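PDB 4U10: poly-beta-1,6-N-acetyl-D-glucosamine N-deacetylase from Aggregatibacter actinomycetemcomitans, which probably removes acetyl groups from the N-acetylglucosamine units of poly-beta-1,6-N-acetyl-D-glucosamine, as a metal-dependent hydrolase of the polysaccharide deacetylase family. Local coordinates for residues V152-P156 / A157-L161; S176-E179 / Y180-L184. All blocks are in the same frame, centred on the assembly; numbering follows the deposited sequence. Where two conformers were deposited one is given.

Interaction 1: residues V152-P156 / A157-L161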
ATOM      1  N   VAL A 152      -1.319 -17.628  -6.707  1.00 15.59           N
ATOM      2  CA  VAL A 152      -2.023 -18.668  -7.466  1.00 16.52           C
ATOM      3  C   VAL A 152      -1.007 -19.669  -8.007  1.00 19.01           C
ATOM      4  O   VAL A 152       0.168 -19.331  -8.304  1.00 19.70           O
ATOM      5  CB  VAL A 152      -2.763 -18.084  -8.655  1.00 17.49           C
ATOM      6  CG1 VAL A 152      -3.845 -17.122  -8.191  1.00 17.99           C
ATOM      7  CG2 VAL A 152      -1.778 -17.407  -9.598  1.00 17.49           C
ATOM      8  N   ARG A 153      -1.443 -20.909  -8.175  1.00 19.58           N
ATOM      9  CA  ARG A 153      -0.586 -21.883  -8.865  1.00 20.58           C
ATOM     10  C   ARG A 153      -0.399 -21.387 -10.284  1.00 19.46           C
ATOM     11  O   ARG A 153      -1.355 -21.066 -10.987  1.00 17.57           O
ATOM     12  CB  ARG A 153      -1.241 -23.240  -8.802  1.00 23.76           C
ATOM     13  CG  ARG A 153      -0.325 -24.369  -9.235  1.00 30.60           C
ATOM     14  CD  ARG A 153      -1.023 -25.705  -9.059  1.00 35.53           C
ATOM     15  NE  ARG A 153      -0.483 -26.738  -9.943  1.00 43.40           N
ATOM     16  CZ  ARG A 153      -1.155 -27.844 -10.286  1.00 57.73           C
ATOM     17  NH1 ARG A 153      -2.386 -28.077  -9.834  1.00 53.10           N
ATOM     18  NH2 ARG A 153      -0.599 -28.734 -11.102  1.00 68.29           N
ATOM     19  N   ALA A 154       0.839 -21.255 -10.710  1.00 21.02           N
ATOM     20  CA  ALA A 154       1.123 -20.631 -12.015  1.00 21.02           C
ATOM     21  C   ALA A 154       1.619 -21.620 -13.105  1.00 21.16           C
ATOM     22  O   ALA A 154       1.917 -21.207 -14.247  1.00 18.87           O
ATOM     23  CB  ALA A 154       2.177 -19.574 -11.808  1.00 22.52           C
ATOM     24  N   ASN A 155       1.804 -22.884 -12.713  1.00 20.99           N
ATOM     25  CA  ASN A 155       2.174 -23.938 -13.641  1.00 21.55           C
ATOM     26  C   ASN A 155       1.838 -25.383 -13.183  1.00 22.04           C
ATOM     27  O   ASN A 155       1.427 -25.622 -12.040  1.00 21.80           O
ATOM     28  CB  ASN A 155       3.629 -23.748 -14.136  1.00 22.15           C
ATOM     29  CG  ASN A 155       4.692 -24.225 -13.162  1.00 25.53           C
ATOM     30  OD1 ASN A 155       4.493 -25.140 -12.358  1.00 29.56           O
ATOM     31  ND2 ASN A 155       5.890 -23.659 -13.297  1.00 29.27           N
ATOM     32  N   PRO A 156       1.978 -26.370 -14.098  1.00 25.85           N
ATOM     33  CA  PRO A 156       1.642 -27.742 -13.628  1.00 26.55           C
ATOM     34  C   PRO A 156       2.573 -28.328 -12.558  1.00 28.17           C
ATOM     35  O   PRO A 156       2.160 -29.235 -11.827  1.00 27.52           O
ATOM     36  CB  PRO A 156       1.651 -28.594 -14.904  1.00 26.76           C
ATOM     37  CG  PRO A 156       1.784 -27.639 -16.073  1.00 29.60           C
ATOM     38  CD  PRO A 156       2.268 -26.308 -15.543  1.00 27.27           C
ATOM     39  N   ALA A 157       3.808 -27.844 -12.453  1.00 27.31           N
ATOM     40  CA  ALA A 157       4.757 -28.366 -11.473  1.00 27.40           C
ATOM     41  C   ALA A 157       4.535 -27.853 -10.056  1.00 29.01           C
ATOM     42  O   ALA A 157       5.215 -28.284  -9.109  1.00 27.07           O
ATOM     43  CB  ALA A 157       6.156 -28.025 -11.910  1.00 30.25           C
ATOM     44  N   GLY A 158       3.624 -26.890  -9.925  1.00 29.82           N
ATOM     45  CA  GLY A 158       3.241 -26.315  -8.638  1.00 32.08           C
ATOM     46  C   GLY A 158       3.965 -25.020  -8.250  1.00 32.61           C
ATOM     47  O   GLY A 158       4.091 -24.736  -7.083  1.00 34.77           O
ATOM     48  N   SER A 159       4.439 -24.251  -9.221  1.00 33.18           N
ATOM     49  CA  SER A 159       5.051 -22.944  -8.961  1.00 36.08           C
ATOM     50  C   SER A 159       3.905 -22.010  -8.536  1.00 33.88           C
ATOM     51  O   SER A 159       2.813 -22.146  -9.040  1.00 30.01           O
ATOM     52  CB  SER A 159       5.821 -22.422 -10.205  1.00 35.58           C
ATOM     53  OG  SER A 159       5.649 -21.000 -10.441  1.00 40.25           O
ATOM     54  N   GLN A 160       4.141 -21.136  -7.547  1.00 33.29           N
ATOM     55  CA  GLN A 160       3.138 -20.150  -7.135  1.00 34.23           C
ATOM     56  C   GLN A 160       3.634 -18.725  -7.342  1.00 31.48           C
ATOM     57  O   GLN A 160       4.743 -18.428  -6.937  1.00 34.14           O
ATOM     58  CB  GLN A 160       2.729 -20.365  -5.703  1.00 35.14           C
ATOM     59  CG  GLN A 160       1.361 -20.964  -5.576  1.00 38.84           C
ATOM     60  CD  GLN A 160       0.855 -20.879  -4.187  1.00 46.90           C
ATOM     61  OE1 GLN A 160      -0.052 -20.090  -3.862  1.00 43.48           O
ATOM     62  NE2 GLN A 160       1.457 -21.681  -3.321  1.00 50.82           N
ATOM     63  N   LEU A 161       2.824 -17.885  -8.005  1.00 28.54           N
ATOM     64  CA  LEU A 161       3.172 -16.472  -8.325  1.00 24.73           C
ATOM     65  C   LEU A 161       2.048 -15.551  -7.806  1.00 23.74           C
ATOM     66  O   LEU A 161       0.931 -15.999  -7.667  1.00 20.21           O
ATOM     67  CB  LEU A 161       3.305 -16.279  -9.834  1.00 25.40           C
ATOM     68  CG  LEU A 161       4.388 -17.086 -10.531  1.00 27.81           C
ATOM     69  CD1 LEU A 161       4.385 -16.795 -12.026  1.00 27.95           C
ATOM     70  CD2 LEU A 161       5.705 -16.726  -9.847  1.00 27.49           C
TER
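Asn155 turns its amide toward Ala157 and Ser159 because CG sits between the backbone N and the carbonyl carbon (chi1 80°), which folds the side chain back over the turn that its own residue begins. Asn155 OD1 then receives Ser159 N at 3.3 Å, an almost straight bond whose donor stands above the amide carbonyl plane, and a weak, bent bond from Ala157 N to Asn155 OD1 at 2.8 Å. The other end of the amide rests on Ser159, with Asn155 ND2 3.3 Å from Ser159 CB. Arg153 works on the backbone of the same turn: CG lies anti to the backbone N (chi1 -169°) and the chain runs extended from there to NE, which gives a bond to Asn155 O, and Arg153 NH2 reaches Pro156 O at 2.9 Å in the guanidinium plane. Two carbonyls of the turn are thus held by one side chain, while Asn155 O also takes a weak bond from Gly158 N. Farther from the turn, Ala154 N bonds to Ser159 O at 2.7 Å, and Val152 and Leu161 exchange a reciprocal pair of backbone bonds. Ala154 CB meets Leu161 CD1 at 3.6 Å. Pro156 and Asn155 also touch Tyr174 of strand 173-174. The whole is a two-stranded antiparallel beta hairpin, its strands 151-153 and 160-162 linked through a type I turn from Asn155 to Gly158, with Gly158 at a positive phi.

Interaction 2: residues S176-E179 / Y180-L184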
ATOM      1  N   SER A 176      -7.466 -18.486 -19.681  1.00 21.02           N
ATOM      2  CA  SER A 176      -7.315 -17.759 -20.920  1.00 23.52           C
ATOM      3  C   SER A 176      -6.965 -16.308 -20.598  1.00 23.59           C
ATOM      4  O   SER A 176      -7.065 -15.886 -19.458  1.00 21.54           O
ATOM      5  CB  SER A 176      -8.576 -17.861 -21.738  1.00 25.18           C
ATOM      6  OG  SER A 176      -9.636 -17.246 -21.096  1.00 23.11           O
ATOM      7  N   LYS A 177      -6.448 -15.596 -21.589  1.00 25.82           N
ATOM      8  CA  LYS A 177      -6.052 -14.212 -21.337  0.50 24.54           C
ATOM      9  C   LYS A 177      -7.310 -13.443 -20.942  1.00 25.06           C
ATOM     10  O   LYS A 177      -7.239 -12.579 -20.071  1.00 24.07           O
ATOM     11  CB  LYS A 177      -5.353 -13.604 -22.550  0.50 24.07           C
ATOM     12  CG  LYS A 177      -4.591 -12.322 -22.273  0.50 22.57           C
ATOM     13  CD  LYS A 177      -3.603 -12.460 -21.107  0.50 22.07           C
ATOM     14  CE  LYS A 177      -2.586 -11.384 -21.203  0.50 20.44           C
ATOM     15  NZ  LYS A 177      -2.426 -11.041 -22.652  0.50 20.07           N
ATOM     16  N   THR A 178      -8.436 -13.812 -21.504  1.00 21.80           N
ATOM     17  CA  THR A 178      -9.683 -13.236 -21.188  1.00 23.82           C
ATOM     18  C   THR A 178     -10.167 -13.565 -19.809  1.00 21.31           C
ATOM     19  O   THR A 178     -10.701 -12.702 -19.157  1.00 22.17           O
ATOM     20  CB  THR A 178     -10.702 -13.620 -22.280  1.00 27.30           C
ATOM     21  OG1 THR A 178     -10.251 -13.000 -23.490  1.00 29.88           O
ATOM     22  CG2 THR A 178     -11.985 -13.058 -21.969  1.00 27.78           C
ATOM     23  N   GLU A 179      -9.963 -14.798 -19.356  1.00 23.37           N
ATOM     24  CA  GLU A 179     -10.327 -15.194 -17.990  1.00 21.47           C
ATOM     25  C   GLU A 179      -9.418 -14.418 -16.974  1.00 19.76           C
ATOM     26  O   GLU A 179      -9.870 -13.898 -15.982  1.00 19.86           O
ATOM     27  CB  GLU A 179     -10.209 -16.722 -17.837  1.00 25.12           C
ATOM     28  CG  GLU A 179     -11.012 -17.528 -18.867  1.00 29.00           C
ATOM     29  CD  GLU A 179     -11.028 -19.059 -18.664  1.00 34.76           C
ATOM     30  OE1 GLU A 179      -9.968 -19.784 -18.770  1.00 29.54           O
ATOM     31  OE2 GLU A 179     -12.181 -19.542 -18.372  1.00 35.39           O
ATOM     32  N   TYR A 180      -8.135 -14.330 -17.267  1.00 17.95           N
ATOM     33  CA  TYR A 180      -7.179 -13.686 -16.403  1.00 19.10           C
ATOM     34  C   TYR A 180      -7.503 -12.186 -16.282  1.00 18.07           C
ATOM     35  O   TYR A 180      -7.577 -11.612 -15.173  1.00 16.62           O
ATOM     36  CB  TYR A 180      -5.761 -13.963 -16.974  1.00 20.87           C
ATOM     37  CG  TYR A 180      -4.684 -13.114 -16.395  1.00 20.74           C
ATOM     38  CD1 TYR A 180      -4.631 -12.849 -15.010  1.00 18.91           C
ATOM     39  CD2 TYR A 180      -3.704 -12.541 -17.232  1.00 22.04           C
ATOM     40  CE1 TYR A 180      -3.647 -12.058 -14.506  1.00 19.59           C
ATOM     41  CE2 TYR A 180      -2.718 -11.747 -16.729  1.00 18.78           C
ATOM     42  CZ  TYR A 180      -2.703 -11.472 -15.385  1.00 19.64           C
ATOM     43  OH  TYR A 180      -1.705 -10.636 -14.913  1.00 17.05           O
ATOM     44  N   LYS A 181      -7.763 -11.545 -17.406  1.00 18.91           N
ATOM     45  CA  LYS A 181      -8.094 -10.139 -17.349  1.00 19.23           C
ATOM     46  C   LYS A 181      -9.360  -9.871 -16.564  1.00 18.47           C
ATOM     47  O   LYS A 181      -9.452  -8.870 -15.818  1.00 17.32           O
ATOM     48  CB  LYS A 181      -8.210  -9.504 -18.729  1.00 20.94           C
ATOM     49  CG  LYS A 181      -8.550  -8.019 -18.591  1.00 26.33           C
ATOM     50  CD  LYS A 181      -8.417  -7.197 -19.862  1.00 31.58           C
ATOM     51  CE  LYS A 181      -8.524  -5.707 -19.574  1.00 36.36           C
ATOM     52  NZ  LYS A 181      -7.411  -5.271 -18.674  1.00 38.62           N
ATOM     53  N   ASN A 182     -10.386 -10.687 -16.785  1.00 16.85           N
ATOM     54  CA  ASN A 182     -11.652 -10.645 -16.075  0.50 18.34           C
ATOM     55  C   ASN A 182     -11.461 -10.742 -14.550  1.00 17.32           C
ATOM     56  O   ASN A 182     -12.129 -10.110 -13.788  1.00 17.06           O
ATOM     57  CB  ASN A 182     -12.510 -11.873 -16.495  0.50 18.91           C
ATOM     58  CG  ASN A 182     -13.362 -11.629 -17.735  0.50 19.54           C
ATOM     59  OD1 ASN A 182     -13.305 -10.567 -18.371  0.50 17.74           O
ATOM     60  ND2 ASN A 182     -14.188 -12.635 -18.076  0.50 20.42           N
ATOM     61  N   ARG A 183     -10.591 -11.673 -14.150  1.00 15.46           N
ATOM     62  CA  ARG A 183     -10.287 -11.912 -12.744  1.00 15.70           C
ATOM     63  C   ARG A 183      -9.737 -10.624 -12.109  1.00 14.70           C
ATOM     64  O   ARG A 183     -10.201 -10.251 -11.067  1.00 15.07           O
ATOM     65  CB  ARG A 183      -9.297 -13.087 -12.538  1.00 16.05           C
ATOM     66  CG  ARG A 183      -8.907 -13.321 -11.081  1.00 15.96           C
ATOM     67  CD  ARG A 183      -8.394 -14.739 -10.805  1.00 16.78           C
ATOM     68  NE  ARG A 183      -7.231 -15.062 -11.643  1.00 15.53           N
ATOM     69  CZ  ARG A 183      -5.961 -14.699 -11.398  1.00 17.20           C
ATOM     70  NH1 ARG A 183      -5.615 -14.032 -10.283  1.00 15.97           N
ATOM     71  NH2 ARG A 183      -5.022 -15.000 -12.274  1.00 15.71           N
ATOM     72  N   LEU A 184      -8.815  -9.923 -12.781  1.00 14.68           N
ATOM     73  CA  LEU A 184      -8.329  -8.643 -12.277  1.00 14.50           C
ATOM     74  C   LEU A 184      -9.355  -7.500 -12.314  1.00 15.03           C
ATOM     75  O   LEU A 184      -9.542  -6.740 -11.325  1.00 15.05           O
ATOM     76  CB  LEU A 184      -7.097  -8.215 -13.054  1.00 14.91           C
ATOM     77  CG  LEU A 184      -5.990  -9.202 -13.306  1.00 16.02           C
ATOM     78  CD1 LEU A 184      -4.802  -8.456 -13.897  1.00 17.55           C
ATOM     79  CD2 LEU A 184      -5.575  -9.995 -12.102  1.00 16.48           C
TER
HETATM   80  O   HOH W   1     -11.684 -10.189 -20.131  1.00 33.32           O
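This is a local contact within the first turns of helix 177-199, at the surface of the deacetylase domain, where a capped N-terminus passes into regular helix. Tyr180 N bonds to Ser176 O at 2.9 Å, and the pattern continues from Lys181 N to Lys177 O, Asn182 N to Thr178 O and Arg183 N to Glu179 O. Ser176 and Glu179 form a capping box: Ser176 N gives a straight bond of 3.0 Å to Glu179 OE1, which uses the lone pair facing away from its other oxygen. The return bond runs from Glu179 N to Ser176 OG, although the hydroxyl's place is less sure. Lys177 and Tyr180 lie side by side; both send CG anti to the backbone N (chi1 -165° and 166°), and Lys177 CD meets the ring edge at Tyr180 CD2, 3.9 Å away and in the ring plane. Asn182 folds back over the preceding turn, its CG 3.2 Å from Thr178 O. A water donates to Thr178 O at 2.9 Å; its link to Asn182 OD1 is modelled too short and is doubtful. Tyr180 OH is hydrogen-bonded to Val164 O and Asn214 ND2. Arg183 forms a salt bridge with Glu175 and hydrogen bonds with Ala163 O and Ala166 O, tying the helix to the loop after strand 160-162, while Lys181 pairs with Asp219 and, with Lys177 and Leu184, packs on Val216 of helix 215-222.

How the interactions relate
Interaction 1 and interaction 2 follow in series along the chain, the hairpin of strands 151-153 and 160-162 closing before helix 177-199 opens, with the short strands 169-170 and 173-174 between them. Their centres lie about 16 Å apart on the same side of the chain's centre, all within the polysaccharide deacetylase domain. They meet in packing where Val152 CG1 lies 4.1 Å from Arg183 NH1. Each also comes to about 11 Å, side chain to side chain, from the zinc ligand His149: Val152 in the hairpin, Arg183 in the helix. Hairpin and helix start thus lie next to each other at the periphery of the domain, near the zinc site that includes His149.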